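Local structure of homoprotocatechuate 2,3-dioxygenase (4Z6M) at residues Gln291-Trp296 with Ser303-Ala308; Gly246-Ser251 with Arg265-Thr270; Val118-Pro121 with Pro125-Phe128. The protein catalyses extradiol ring cleavage of homoprotocatechuate by dioxygen, most probably activating both at a single non-haem iron(II) centre. The protein carries 1 engineered substitution. All coordinates share one frame; numbering follows the deposited sequence.

Contact 1 of 3, residues Gln291-Trp296 with Ser303-Ala308; sequences QRRDWW and SWYTEA
The outer rim of the Trp304 indole, on its six-membered ring, comes over one face of the Arg293 guanidinium. NH1 of Arg293 comes within 3.3 Å of Trp304 CH2, while Trp304 CZ3 stands 3.5 Å above the guanidinium plane and away from its centre. The two planes are 50° apart, so the groups meet at a slant instead of lying flat on each other. CG of Arg293 lies anti to the carbonyl carbon (chi1 -76°), and with the rest of the chain extended to NE the charged end spans the gap to helix 302-306. On the way Arg293 CD passes 3.5 Å from Tyr305 OH, and NE lies at the edge of that ring, near its plane. Arginine suits this task because its long methylene chain can pack while its tip remains polar.

Tyr305 OH also lies near Arg292 NH2, but at a poor angle for a direct bond. A water joins them instead: it accepts from Arg292 NH2 at 3.0 Å, in the guanidinium plane, and is 2.7 Å from Tyr305 OH. The guanidinium of Arg292 and the phenol ring, arriving from opposite directions, are almost coplanar (5°).

Farther out, Glu329 forms salt bridges with both Arg292 NH2 and Arg293 NE, which would restrain how the two side chains sit. The helix is anchored through Trp304 O, which is hydrogen-bonded to His213. The side chain of Trp304 is about 6 Å from the bound Fe (II) ion. Glu329 would partly neutralise the charge of the two arginines, while the indole rim and the water-linked phenol offer the guanidinium groups polarisable and polar neighbours.

Contact 2 of 3, residues Gly246-Ser251 with Arg265-Thr270; sequences GRHGVS and RIEIYT. With FE2 (Fe (II) ion), chain E.
Glu267 OE2 is gripped from two directions, by the ring N-H of His248 and by a water bound to the iron. The bond from His248 NE2 to Glu267 OE2 is 2.9 Å long and nearly straight, with an N-H...acceptor angle of 165°. It leaves in the plane of the imidazole and reaches the syn side of OE2, 29° out of the carboxylate plane; ring and carboxylate stand almost perpendicular. The water's bond to OE2 is weak. Glu267 OE1 meanwhile binds the iron at 2.1 Å, whereas OE2 stays 3.6 Å from the metal: the carboxylate is a one-oxygen ligand whose second oxygen faces the second shell.

Glutamate has the reach for this. CG is anti to the backbone N (chi1 -173°) and the chain beyond is extended, carrying the carboxylate from strand 265-270 to the metal. On the other side, His248 has its ND1 hydrogen-bonded to Arg293 O, which would restrain the turn of the imidazole with NE2 directed at Glu267. One ring thus links a loop carbonyl to a metal ligand.

Two residues along the strand, Tyr269 reaches the same loop more loosely. Tyr269 OH lies 3.4 Å from Ser251 CB, a packing contact, while Ser251 OG turns to its neighbour and bonds Val250 O at 2.6 Å, on a carbonyl lone pair. The phenol oxygen finds its polar partners in Asp272 and in the engineered Gln200.

Three waters complete the iron's coordination beside Glu267, His155 and His214. These three residues form the facial triad of two histidines and one carboxylate found in non-haem iron oxygenases, here with a second-shell histidine that probably steadies the carboxylate.

Contact 3 of 3, residues Val118-Pro121 with Pro125-Phe128; sequences VEDP and PYEF
Val118 and Tyr126 face each other as the antiparallel hydrogen-bonded pair of a beta hairpin, and here the packing is tight. Val118 N donates to Tyr126 O at 2.9 Å; the return bond, Tyr126 N to Val118 O, is longer at 3.1 Å and more bent, at 135°. Val118 O also receives a CA-H...O contact from Pro125 CA at 3.3 Å. Proline, lacking an N-H, fits its place in the non-hydrogen-bonded pair with Glu119. On the face carrying Val118 and Tyr126, Val118 CG2 presses against Tyr126 CB at 3.8 Å and looks, less closely, at the edge of the Phe128 ring. Tyr94 of helix 84-96 packs over both Val118 and Tyr126.

Toward the turn the contact becomes looser and hydrated. With CG anti to its carbonyl carbon (chi1 -84°), Tyr126 presents a ring face to Asp120, whose OD2 sits 3.6 Å above the ring centre, its carboxylate tilted 50° to it. A water donates to Asp120 OD2 at 2.7 Å and, weakly, to Tyr126 OH. Asp120 OD1 holds the turn through the backbone N atoms of Leu122 and Phe124.

A carboxylate oxygen over the electron-rich face of a tyrosine is not expected to be stabilised by the ring, and may be disfavoured. Its burial is probably paid for by the water and Tyr169 OH at OD2 and the two amides at OD1, while Gln158 pairs with the phenol.

The three contacts follow one another along the chain without nesting or crossing. Contact 3 comes first and closes the short turn 122-124 of the hairpin in the N-terminal sheet. Contact 2 then closes a loop of thirteen residues that includes strand 254-259, which lies between strands 244-247 and 265-270 in the second sheet. Contact 1 closes the six residues leading into helix 302-306. Contacts 1 and 2 touch: backbone hydrogen bonds probably join Trp295 N to Arg247 O and Arg292 O to Val250 N, so the late loop is fastened onto the iron-bearing sheet. Contact 3 lies across the chain's centre, its own centre about 25 Å from that of contact 2.

Contact 1 of 3, residues Gln291-Trp296 with Ser303-Ala308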
loop_
_atom_site.group_PDB
_atom_site.type_symbol
_atom_site.label_atom_id
_atom_site.label_comp_id
_atom_site.label_asym_id
_atom_site.label_seq_id
_atom_site.Cartn_x
_atom_site.Cartn_y
_atom_site.Cartn_z
ATOM N N GLN A 291 -18.071 -4.687 -17.122
ATOM C CA GLN A 291 -17.338 -4.003 -16.054
ATOM C C GLN A 291 -18.173 -3.695 -14.811
ATOM O O GLN A 291 -17.673 -3.062 -13.880
ATOM C CB GLN A 291 -16.649 -2.726 -16.573
ATOM C CG GLN A 291 -15.639 -2.994 -17.675
ATOM C CD GLN A 291 -14.762 -1.815 -18.119
ATOM O OE1 GLN A 291 -13.985 -1.953 -19.056
ATOM N NE2 GLN A 291 -14.913 -0.667 -17.503
ATOM N N ARG A 292 -19.422 -4.168 -14.767
ATOM C CA ARG A 292 -20.313 -3.740 -13.693
ATOM C C ARG A 292 -19.980 -4.439 -12.368
ATOM O O ARG A 292 -20.150 -3.834 -11.323
ATOM C CB ARG A 292 -21.770 -3.976 -14.056
ATOM C CG ARG A 292 -22.195 -5.445 -13.935
ATOM C CD ARG A 292 -23.430 -5.859 -14.736
ATOM N NE ARG A 292 -23.691 -7.273 -14.494
ATOM C CZ ARG A 292 -22.973 -8.241 -15.041
ATOM N NH1 ARG A 292 -22.042 -7.963 -15.939
ATOM N NH2 ARG A 292 -23.207 -9.500 -14.710
ATOM N N ARG A 293 -19.596 -5.722 -12.414
ATOM C CA ARG A 293 -19.364 -6.487 -11.177
ATOM C C ARG A 293 -17.874 -6.599 -10.867
ATOM O O ARG A 293 -17.449 -6.411 -9.720
ATOM C CB ARG A 293 -20.025 -7.865 -11.278
ATOM C CG ARG A 293 -21.534 -7.788 -11.086
ATOM C CD ARG A 293 -22.157 -9.108 -10.715
ATOM N NE ARG A 293 -23.596 -8.995 -10.476
ATOM C CZ ARG A 293 -24.159 -8.624 -9.337
ATOM N NH1 ARG A 293 -23.437 -8.264 -8.292
ATOM N NH2 ARG A 293 -25.474 -8.635 -9.231
ATOM N N ASP A 294 -17.092 -6.879 -11.904
ATOM C CA ASP A 294 -15.637 -6.745 -11.883
ATOM C C ASP A 294 -15.262 -5.711 -12.930
ATOM O O ASP A 294 -15.447 -5.928 -14.132
ATOM C CB ASP A 294 -14.927 -8.079 -12.133
ATOM C CG ASP A 294 -13.474 -7.972 -11.858
ATOM O OD1 ASP A 294 -13.093 -8.028 -10.652
ATOM O OD2 ASP A 294 -12.706 -7.751 -12.806
ATOM N N TRP A 295 -14.715 -4.598 -12.452
ATOM C CA TRP A 295 -14.366 -3.458 -13.298
ATOM C C TRP A 295 -13.297 -3.810 -14.330
ATOM O O TRP A 295 -13.190 -3.166 -15.379
ATOM C CB TRP A 295 -13.848 -2.364 -12.365
ATOM C CG TRP A 295 -13.415 -1.066 -12.950
ATOM C CD1 TRP A 295 -12.194 -0.490 -12.818
ATOM C CD2 TRP A 295 -14.251 -0.098 -13.616
ATOM N NE1 TRP A 295 -12.179 0.761 -13.391
ATOM C CE2 TRP A 295 -13.430 1.016 -13.913
ATOM C CE3 TRP A 295 -15.584 -0.087 -14.047
ATOM C CZ2 TRP A 295 -13.927 2.148 -14.551
ATOM C CZ3 TRP A 295 -16.063 1.052 -14.725
ATOM C CH2 TRP A 295 -15.225 2.137 -14.966
ATOM N N TRP A 296 -12.492 -4.823 -14.020
ATOM C CA TRP A 296 -11.419 -5.297 -14.892
ATOM C C TRP A 296 -11.897 -6.330 -15.893
ATOM O O TRP A 296 -11.103 -6.840 -16.701
ATOM C CB TRP A 296 -10.280 -5.849 -14.052
ATOM C CG TRP A 296 -9.846 -4.947 -12.938
ATOM C CD1 TRP A 296 -9.907 -3.571 -12.885
ATOM C CD2 TRP A 296 -9.287 -5.368 -11.688
ATOM N NE1 TRP A 296 -9.392 -3.127 -11.691
ATOM C CE2 TRP A 296 -8.991 -4.205 -10.948
ATOM C CE3 TRP A 296 -8.946 -6.610 -11.152
ATOM C CZ2 TRP A 296 -8.427 -4.260 -9.685
ATOM C CZ3 TRP A 296 -8.405 -6.664 -9.903
ATOM C CH2 TRP A 296 -8.168 -5.506 -9.171
ATOM N N SER A 303 -20.852 -20.060 -9.245
ATOM C CA SER A 303 -21.339 -20.267 -7.881
ATOM C C SER A 303 -21.791 -18.985 -7.200
ATOM O O SER A 303 -22.622 -19.034 -6.290
ATOM C CB SER A 303 -20.297 -20.969 -7.014
ATOM O OG SER A 303 -19.126 -20.187 -6.861
ATOM N N TRP A 304 -21.216 -17.852 -7.598
ATOM C CA TRP A 304 -21.622 -16.570 -7.050
ATOM C C TRP A 304 -23.099 -16.305 -7.314
ATOM O O TRP A 304 -23.790 -15.715 -6.488
ATOM C CB TRP A 304 -20.723 -15.436 -7.613
ATOM C CG TRP A 304 -20.669 -14.228 -6.731
ATOM C CD1 TRP A 304 -19.803 -14.010 -5.707
ATOM C CD2 TRP A 304 -21.561 -13.108 -6.738
ATOM N NE1 TRP A 304 -20.074 -12.819 -5.093
ATOM C CE2 TRP A 304 -21.148 -12.241 -5.700
ATOM C CE3 TRP A 304 -22.672 -12.751 -7.513
ATOM C CZ2 TRP A 304 -21.813 -11.065 -5.411
ATOM C CZ3 TRP A 304 -23.334 -11.595 -7.222
ATOM C CH2 TRP A 304 -22.905 -10.756 -6.188
ATOM N N TYR A 305 -23.583 -16.745 -8.471
ATOM C CA TYR A 305 -24.977 -16.559 -8.802
ATOM C C TYR A 305 -25.905 -17.637 -8.274
ATOM O O TYR A 305 -27.102 -17.396 -8.202
ATOM C CB TYR A 305 -25.153 -16.497 -10.317
ATOM C CG TYR A 305 -24.553 -15.262 -10.949
ATOM C CD1 TYR A 305 -24.956 -13.993 -10.567
ATOM C CD2 TYR A 305 -23.582 -15.369 -11.946
ATOM C CE1 TYR A 305 -24.411 -12.860 -11.145
ATOM C CE2 TYR A 305 -23.036 -14.238 -12.551
ATOM C CZ TYR A 305 -23.465 -12.974 -12.139
ATOM O OH TYR A 305 -22.952 -11.831 -12.731
ATOM N N THR A 306 -25.403 -18.839 -8.000
ATOM C CA THR A 306 -26.260 -19.969 -7.672
ATOM C C THR A 306 -26.290 -20.335 -6.190
ATOM O O THR A 306 -27.296 -20.883 -5.715
ATOM C CB THR A 306 -25.884 -21.211 -8.501
ATOM O OG1 THR A 306 -24.584 -21.690 -8.149
ATOM C CG2 THR A 306 -25.925 -20.906 -9.984
ATOM N N GLU A 307 -25.199 -20.078 -5.473
ATOM C CA GLU A 307 -25.059 -20.557 -4.091
ATOM C C GLU A 307 -25.260 -19.433 -3.100
ATOM O O GLU A 307 -24.781 -18.316 -3.326
ATOM C CB GLU A 307 -23.697 -21.188 -3.863
ATOM C CG GLU A 307 -23.330 -22.213 -4.898
ATOM C CD GLU A 307 -24.373 -23.312 -4.999
ATOM O OE1 GLU A 307 -24.564 -23.998 -3.977
ATOM O OE2 GLU A 307 -24.996 -23.491 -6.071
ATOM N N ALA A 308 -25.964 -19.735 -2.020
ATOM C CA ALA A 308 -26.196 -18.779 -0.931
ATOM C C ALA A 308 -26.720 -19.553 0.274
ATOM O O ALA A 308 -27.175 -20.686 0.138
ATOM C CB ALA A 308 -27.177 -17.676 -1.347
HETATM O O HOH W 1 -21.822 -12.082 -15.195
#

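Contact 2 of 3, residues Gly246-Ser251 with Arg265-Thr270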
loop_
_atom_site.group_PDB
_atom_site.type_symbol
_atom_site.label_atom_id
_atom_site.label_comp_id
_atom_site.label_asym_id
_atom_site.label_seq_id
_atom_site.Cartn_x
_atom_site.Cartn_y
_atom_site.Cartn_z
ATOM N N GLY A 246 -10.796 -8.387 -6.783
ATOM C CA GLY A 246 -11.084 -7.497 -7.894
ATOM C C GLY A 246 -11.421 -6.106 -7.438
ATOM O O GLY A 246 -11.399 -5.783 -6.260
ATOM N N ARG A 247 -11.759 -5.292 -8.433
ATOM C CA ARG A 247 -12.404 -4.005 -8.227
ATOM C C ARG A 247 -13.838 -4.162 -8.696
ATOM O O ARG A 247 -14.065 -4.584 -9.818
ATOM C CB ARG A 247 -11.680 -2.941 -9.068
ATOM C CG ARG A 247 -12.385 -1.606 -9.147
ATOM C CD ARG A 247 -12.198 -0.794 -7.892
ATOM N NE ARG A 247 -10.798 -0.385 -7.708
ATOM C CZ ARG A 247 -10.338 0.245 -6.632
ATOM N NH1 ARG A 247 -11.158 0.539 -5.616
ATOM N NH2 ARG A 247 -9.062 0.590 -6.570
ATOM N N HIS A 248 -14.803 -3.758 -7.872
ATOM C CA HIS A 248 -16.206 -3.753 -8.299
ATOM C C HIS A 248 -16.449 -2.549 -9.214
ATOM O O HIS A 248 -15.848 -1.488 -9.033
ATOM C CB HIS A 248 -17.115 -3.593 -7.110
ATOM C CG HIS A 248 -17.339 -4.823 -6.301
ATOM N ND1 HIS A 248 -17.727 -6.033 -6.845
ATOM C CD2 HIS A 248 -17.294 -5.010 -4.955
ATOM C CE1 HIS A 248 -17.905 -6.908 -5.861
ATOM N NE2 HIS A 248 -17.665 -6.304 -4.712
ATOM N N GLY A 249 -17.349 -2.702 -10.172
ATOM C CA GLY A 249 -17.936 -1.558 -10.845
ATOM C C GLY A 249 -18.889 -0.845 -9.907
ATOM O O GLY A 249 -18.620 0.243 -9.390
ATOM N N VAL A 250 -20.001 -1.520 -9.664
ATOM C CA VAL A 250 -20.952 -1.075 -8.659
ATOM C C VAL A 250 -20.198 -1.012 -7.319
ATOM O O VAL A 250 -19.563 -1.975 -6.918
ATOM C CB VAL A 250 -22.105 -2.071 -8.509
ATOM C CG1 VAL A 250 -22.978 -1.664 -7.352
ATOM C CG2 VAL A 250 -22.929 -2.173 -9.786
ATOM N N SER A 251 -20.284 0.120 -6.661
ATOM C CA SER A 251 -19.622 0.457 -5.383
ATOM C C SER A 251 -18.191 0.962 -5.494
ATOM O O SER A 251 -17.730 1.634 -4.564
ATOM C CB SER A 251 -19.692 -0.655 -4.335
ATOM O OG SER A 251 -18.638 -1.618 -4.524
ATOM N N ARG A 265 -20.709 -17.387 2.701
ATOM C CA ARG A 265 -19.825 -16.506 1.939
ATOM C C ARG A 265 -19.538 -15.232 2.695
ATOM O O ARG A 265 -20.444 -14.559 3.196
ATOM C CB ARG A 265 -20.499 -16.208 0.607
ATOM C CG ARG A 265 -19.720 -15.301 -0.326
ATOM C CD ARG A 265 -20.505 -14.960 -1.579
ATOM N NE ARG A 265 -20.709 -16.094 -2.478
ATOM C CZ ARG A 265 -21.852 -16.762 -2.660
ATOM N NH1 ARG A 265 -22.944 -16.478 -1.961
ATOM N NH2 ARG A 265 -21.890 -17.731 -3.573
ATOM N N ILE A 266 -18.247 -14.906 2.758
ATOM C CA ILE A 266 -17.782 -13.672 3.380
ATOM C C ILE A 266 -17.110 -12.840 2.287
ATOM O O ILE A 266 -16.260 -13.354 1.545
ATOM C CB ILE A 266 -16.773 -13.955 4.508
ATOM C CG1 ILE A 266 -17.415 -14.904 5.543
ATOM C CG2 ILE A 266 -16.307 -12.664 5.151
ATOM C CD1 ILE A 266 -18.611 -14.354 6.273
ATOM N N GLU A 267 -17.508 -11.576 2.186
ATOM C CA GLU A 267 -16.822 -10.615 1.330
ATOM C C GLU A 267 -15.865 -9.802 2.196
ATOM O O GLU A 267 -16.203 -9.397 3.319
ATOM C CB GLU A 267 -17.819 -9.684 0.647
ATOM C CG GLU A 267 -17.199 -8.770 -0.388
ATOM C CD GLU A 267 -18.174 -7.844 -1.057
ATOM O OE1 GLU A 267 -19.360 -7.852 -0.685
ATOM O OE2 GLU A 267 -17.738 -7.071 -1.957
ATOM N N ILE A 268 -14.701 -9.511 1.627
ATOM C CA ILE A 268 -13.776 -8.531 2.169
ATOM C C ILE A 268 -13.754 -7.355 1.195
ATOM O O ILE A 268 -13.782 -7.566 0.003
ATOM C CB ILE A 268 -12.352 -9.110 2.356
ATOM C CG1 ILE A 268 -12.349 -10.588 2.830
ATOM C CG2 ILE A 268 -11.580 -8.160 3.264
ATOM C CD1 ILE A 268 -12.932 -10.785 4.188
ATOM N N TYR A 269 -13.782 -6.129 1.711
ATOM C CA TYR A 269 -14.227 -4.976 0.969
ATOM C C TYR A 269 -13.464 -3.743 1.417
ATOM O O TYR A 269 -13.197 -3.563 2.617
ATOM C CB TYR A 269 -15.702 -4.794 1.298
ATOM C CG TYR A 269 -16.536 -3.735 0.640
ATOM C CD1 TYR A 269 -17.236 -4.002 -0.529
ATOM C CD2 TYR A 269 -16.726 -2.523 1.262
ATOM C CE1 TYR A 269 -18.107 -3.061 -1.053
ATOM C CE2 TYR A 269 -17.589 -1.579 0.736
ATOM C CZ TYR A 269 -18.286 -1.859 -0.427
ATOM O OH TYR A 269 -19.189 -0.963 -0.945
ATOM N N THR A 270 -13.111 -2.852 0.503
ATOM C CA THR A 270 -12.541 -1.565 0.950
ATOM C C THR A 270 -12.729 -0.477 -0.088
ATOM O O THR A 270 -12.749 -0.755 -1.279
ATOM C CB THR A 270 -11.049 -1.691 1.349
ATOM O OG1 THR A 270 -10.628 -0.506 2.056
ATOM C CG2 THR A 270 -10.136 -1.923 0.144
HETATM FE FE FE2 E . -21.221 -7.133 -1.191
HETATM O O HOH W 2 -20.126 -5.514 -2.106
HETATM O O HOH W 3 -23.150 -6.301 -1.688
HETATM O O HOH W 4 -21.207 -7.956 -3.242
#

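Contact 3 of 3, residues Val118-Pro121 with Pro125-Phe128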
loop_
_atom_site.group_PDB
_atom_site.type_symbol
_atom_site.label_atom_id
_atom_site.label_comp_id
_atom_site.label_asym_id
_atom_site.label_seq_id
_atom_site.Cartn_x
_atom_site.Cartn_y
_atom_site.Cartn_z
ATOM N N VAL A 118 -37.766 -10.066 13.789
ATOM C CA VAL A 118 -38.940 -10.131 12.929
ATOM C C VAL A 118 -38.678 -11.090 11.790
ATOM O O VAL A 118 -37.539 -11.243 11.363
ATOM C CB VAL A 118 -39.352 -8.756 12.398
ATOM C CG1 VAL A 118 -39.497 -7.760 13.523
ATOM C CG2 VAL A 118 -38.365 -8.229 11.386
ATOM N N GLU A 119 -39.731 -11.763 11.327
ATOM C CA GLU A 119 -39.725 -12.403 10.016
ATOM C C GLU A 119 -40.253 -11.398 9.010
ATOM O O GLU A 119 -41.457 -11.121 8.967
ATOM C CB GLU A 119 -40.604 -13.661 10.017
ATOM C CG GLU A 119 -40.049 -14.769 10.874
ATOM C CD GLU A 119 -41.003 -15.947 11.071
ATOM O OE1 GLU A 119 -42.010 -16.060 10.322
ATOM O OE2 GLU A 119 -40.734 -16.759 11.997
ATOM N N ASP A 120 -39.348 -10.805 8.237
ATOM C CA ASP A 120 -39.716 -9.617 7.470
ATOM C C ASP A 120 -40.483 -10.034 6.209
ATOM O O ASP A 120 -40.639 -11.245 5.940
ATOM C CB ASP A 120 -38.507 -8.710 7.221
ATOM C CG ASP A 120 -37.760 -8.988 5.927
ATOM O OD1 ASP A 120 -37.862 -10.065 5.291
ATOM O OD2 ASP A 120 -37.000 -8.060 5.558
ATOM N N PRO A 121 -41.013 -9.058 5.458
ATOM C CA PRO A 121 -41.850 -9.408 4.290
ATOM C C PRO A 121 -41.166 -10.232 3.188
ATOM O O PRO A 121 -41.850 -10.834 2.337
ATOM C CB PRO A 121 -42.262 -8.046 3.747
ATOM C CG PRO A 121 -42.197 -7.131 4.910
ATOM C CD PRO A 121 -41.047 -7.612 5.728
ATOM N N PRO A 125 -34.801 -12.926 8.720
ATOM C CA PRO A 125 -34.817 -12.695 10.161
ATOM C C PRO A 125 -34.010 -11.435 10.458
ATOM O O PRO A 125 -32.781 -11.494 10.609
ATOM C CB PRO A 125 -34.167 -13.956 10.724
ATOM C CG PRO A 125 -33.250 -14.417 9.654
ATOM C CD PRO A 125 -33.885 -14.018 8.343
ATOM N N TYR A 126 -34.699 -10.314 10.550
ATOM C CA TYR A 126 -34.072 -9.046 10.924
ATOM C C TYR A 126 -34.126 -8.861 12.434
ATOM O O TYR A 126 -35.130 -9.203 13.062
ATOM C CB TYR A 126 -34.785 -7.875 10.257
ATOM C CG TYR A 126 -34.383 -7.508 8.837
ATOM C CD1 TYR A 126 -33.570 -8.314 8.040
ATOM C CD2 TYR A 126 -34.780 -6.289 8.326
ATOM C CE1 TYR A 126 -33.176 -7.891 6.764
ATOM C CE2 TYR A 126 -34.400 -5.868 7.056
ATOM C CZ TYR A 126 -33.604 -6.675 6.275
ATOM O OH TYR A 126 -33.197 -6.234 5.039
ATOM N N GLU A 127 -33.058 -8.286 13.013
ATOM C CA GLU A 127 -33.103 -7.795 14.388
ATOM C C GLU A 127 -32.878 -6.281 14.411
ATOM O O GLU A 127 -32.057 -5.768 13.659
ATOM C CB GLU A 127 -32.048 -8.466 15.278
ATOM C CG GLU A 127 -32.117 -7.994 16.734
ATOM C CD GLU A 127 -31.110 -8.679 17.642
ATOM O OE1 GLU A 127 -31.383 -9.833 18.098
ATOM O OE2 GLU A 127 -30.045 -8.067 17.888
ATOM N N PHE A 128 -33.595 -5.600 15.292
ATOM C CA PHE A 128 -33.377 -4.201 15.611
ATOM C C PHE A 128 -33.120 -4.084 17.100
ATOM O O PHE A 128 -33.861 -4.639 17.927
ATOM C CB PHE A 128 -34.596 -3.384 15.229
ATOM C CG PHE A 128 -34.930 -3.482 13.775
ATOM C CD1 PHE A 128 -34.298 -2.655 12.862
ATOM C CD2 PHE A 128 -35.784 -4.473 13.308
ATOM C CE1 PHE A 128 -34.548 -2.775 11.508
ATOM C CE2 PHE A 128 -36.045 -4.596 11.954
ATOM C CZ PHE A 128 -35.431 -3.742 11.056
HETATM O O HOH W 5 -35.172 -7.680 3.611
#